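Local atomic coordinates of bifunctional pinoresinol-lariciresinol reductase 1 (PDB entry 1QYD), a protein that reduces pinoresinol to lariciresinol and then lariciresinol to secoisolariciresinol in lignan biosynthesis, taking the 4R-hydride of NADPH. Residues I267-C270 against H271-I275. Numbering follows the deposited sequence.
Sequences IVRC and HLYQI
His271 and Leu272 both reach back to the carbonyl oxygen of Val268, in the turn that leads from helix 265-268 into helix 272-275. The imidazole of His271, inferred to bind substrate, donates from ND1 to Val268 O at 3.3 Å; with an N-H...O angle of 127° this bond is weak and probably does little by itself to fix the ring's rotation. Val268 CA lies in plane at the ring's edge. The turn places this side chain about 8 Å from that of Lys138, the probable proton acceptor on helix 133-147. His271 holds the N-cap position, and its own O accepts from Gln274 N and Ile275 N, an N-capped helix start within the NmrA-type fold of the Rossmann clan. Leu272 N makes the straighter bond to Val268 O, 3.1 Å at 155°, with the donor tilted from the carbonyl plane. Tyr273 lies against the Arg269-Cys270 backbone: its CD2 approaches Cys270 N obliquely at 3.3 Å, and CE2 lies 3.8 Å from Arg269 CB. CG of Tyr273 is anti to the carbonyl carbon, beside the backbone N, which sends the ring alongside the extended Arg269 chain, the guanidinium and ring planes standing 75° apart. Cutting Tyr273 back to an alanine is likely to open a gap beside Arg269 CB and CG, where CD2 and CE2 now lie. Gln274 CG lies 3.8 Å from Cys270 C. Around this bend, helix 252-258 packs through Met258 against Arg269 and Cys270 and through Leu255 against Tyr273, while Phe164 of helix 161-164 meets Leu272 and Ile275.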
ATOM      1  N   ILE A 267       7.575  10.760   2.332  1.00 33.05           N
ATOM      2  CA  ILE A 267       6.693  10.767   1.162  1.00 33.21           C
ATOM      3  C   ILE A 267       6.474  12.240   0.893  1.00 32.13           C
ATOM      4  O   ILE A 267       6.590  12.651  -0.254  1.00 33.91           O
ATOM      5  CB  ILE A 267       5.293  10.132   1.403  1.00 36.14           C
ATOM      6  CG1 ILE A 267       5.410   8.638   1.506  1.00 33.72           C
ATOM      7  CG2 ILE A 267       4.344  10.438   0.233  1.00 38.08           C
ATOM      8  CD1 ILE A 267       4.021   8.043   1.829  1.00 36.72           C
ATOM      9  N   VAL A 268       6.158  13.042   1.918  1.00 32.44           N
ATOM     10  CA  VAL A 268       5.965  14.476   1.740  1.00 33.64           C
ATOM     11  C   VAL A 268       7.260  15.157   1.347  1.00 30.66           C
ATOM     12  O   VAL A 268       7.245  16.093   0.552  1.00 29.06           O
ATOM     13  CB  VAL A 268       5.387  15.155   3.034  1.00 40.42           C
ATOM     14  CG1 VAL A 268       4.063  14.444   3.326  1.00 39.50           C
ATOM     15  CG2 VAL A 268       6.331  15.113   4.244  1.00 42.55           C
ATOM     16  N   ARG A 269       8.370  14.688   1.928  1.00 30.93           N
ATOM     17  CA  ARG A 269       9.703  15.063   1.475  1.00 33.78           C
ATOM     18  C   ARG A 269       9.910  14.138   0.272  1.00 34.34           C
ATOM     19  O   ARG A 269       9.523  12.980   0.367  1.00 37.73           O
ATOM     20  CB  ARG A 269      10.746  14.802   2.590  1.00 32.19           C
ATOM     21  CG  ARG A 269      10.625  15.795   3.765  1.00 28.35           C
ATOM     22  CD  ARG A 269      11.688  15.698   4.856  1.00 25.91           C
ATOM     23  NE  ARG A 269      11.316  16.547   5.997  1.00 27.52           N
ATOM     24  CZ  ARG A 269      11.265  16.102   7.272  1.00 26.56           C
ATOM     25  NH1 ARG A 269      11.569  14.840   7.606  1.00 34.45           N
ATOM     26  NH2 ARG A 269      10.808  16.888   8.245  1.00 24.52           N
ATOM     27  N   CYS A 270      10.445  14.569  -0.872  1.00 31.92           N
ATOM     28  CA  CYS A 270      10.586  13.803  -2.122  1.00 34.18           C
ATOM     29  C   CYS A 270       9.248  13.652  -2.788  1.00 35.18           C
ATOM     30  O   CYS A 270       8.678  12.595  -3.058  1.00 42.45           O
ATOM     31  CB  CYS A 270      11.188  12.371  -1.973  1.00 31.23           C
ATOM     32  SG  CYS A 270      10.254  11.018  -1.227  1.00 24.49           S
ATOM     33  N   HIS A 271       8.837  14.877  -3.072  1.00 33.33           N
ATOM     34  CA  HIS A 271       7.566  15.272  -3.640  1.00 32.55           C
ATOM     35  C   HIS A 271       7.834  16.748  -3.506  1.00 30.09           C
ATOM     36  O   HIS A 271       7.994  17.456  -4.484  1.00 30.00           O
ATOM     37  CB  HIS A 271       6.453  14.720  -2.739  1.00 36.05           C
ATOM     38  CG  HIS A 271       5.175  15.504  -2.548  1.00 38.86           C
ATOM     39  ND1 HIS A 271       4.626  15.739  -1.365  1.00 42.13           N
ATOM     40  CD2 HIS A 271       4.389  16.054  -3.526  1.00 44.24           C
ATOM     41  CE1 HIS A 271       3.527  16.410  -1.602  1.00 47.55           C
ATOM     42  NE2 HIS A 271       3.384  16.600  -2.899  1.00 46.39           N
ATOM     43  N   LEU A 272       8.014  17.204  -2.275  1.00 28.40           N
ATOM     44  CA  LEU A 272       8.458  18.552  -1.994  1.00 23.61           C
ATOM     45  C   LEU A 272       9.858  18.731  -2.556  1.00 22.86           C
ATOM     46  O   LEU A 272      10.332  19.841  -2.788  1.00 25.82           O
ATOM     47  CB  LEU A 272       8.449  18.706  -0.517  1.00 19.53           C
ATOM     48  CG  LEU A 272       8.805  19.989   0.134  1.00 11.57           C
ATOM     49  CD1 LEU A 272       7.795  21.058  -0.176  1.00  9.26           C
ATOM     50  CD2 LEU A 272       8.829  19.733   1.621  1.00 14.01           C
ATOM     51  N   TYR A 273      10.526  17.596  -2.748  1.00 22.14           N
ATOM     52  CA  TYR A 273      11.832  17.560  -3.341  1.00 24.31           C
ATOM     53  C   TYR A 273      11.722  17.356  -4.852  1.00 22.30           C
ATOM     54  O   TYR A 273      12.669  17.639  -5.576  1.00 24.73           O
ATOM     55  CB  TYR A 273      12.629  16.460  -2.603  1.00 31.35           C
ATOM     56  CG  TYR A 273      13.084  16.890  -1.179  1.00 44.99           C
ATOM     57  CD1 TYR A 273      14.454  16.942  -0.865  1.00 47.94           C
ATOM     58  CD2 TYR A 273      12.176  17.296  -0.183  1.00 49.52           C
ATOM     59  CE1 TYR A 273      14.910  17.383   0.385  1.00 48.89           C
ATOM     60  CE2 TYR A 273      12.622  17.744   1.073  1.00 49.74           C
ATOM     61  CZ  TYR A 273      13.989  17.788   1.350  1.00 51.02           C
ATOM     62  OH  TYR A 273      14.446  18.259   2.575  1.00 57.24           O
ATOM     63  N   GLN A 274      10.580  16.928  -5.406  1.00 18.44           N
ATOM     64  CA  GLN A 274      10.385  16.855  -6.850  1.00  9.92           C
ATOM     65  C   GLN A 274       9.866  18.206  -7.306  1.00 13.71           C
ATOM     66  O   GLN A 274      10.191  18.626  -8.407  1.00 16.56           O
ATOM     67  CB  GLN A 274       9.352  15.821  -7.227  1.00 11.59           C
ATOM     68  CG  GLN A 274       9.388  14.483  -6.493  1.00 14.39           C
ATOM     69  CD  GLN A 274      10.487  13.476  -6.804  1.00 17.52           C
ATOM     70  OE1 GLN A 274      11.114  13.439  -7.869  1.00 28.15           O
ATOM     71  NE2 GLN A 274      10.707  12.578  -5.851  1.00 19.61           N
ATOM     72  N   ILE A 275       9.014  18.885  -6.512  1.00 18.36           N
ATOM     73  CA  ILE A 275       8.531  20.265  -6.706  1.00 19.01           C
ATOM     74  C   ILE A 275       9.670  21.346  -6.729  1.00 21.64           C
ATOM     75  O   ILE A 275       9.843  22.103  -7.696  1.00 17.89           O
ATOM     76  CB  ILE A 275       7.514  20.634  -5.563  1.00 10.70           C
ATOM     77  CG1 ILE A 275       6.299  19.773  -5.594  1.00 15.30           C
ATOM     78  CG2 ILE A 275       6.973  22.033  -5.750  1.00 10.50           C
ATOM     79  CD1 ILE A 275       5.395  20.056  -4.372  1.00 14.71           C
TER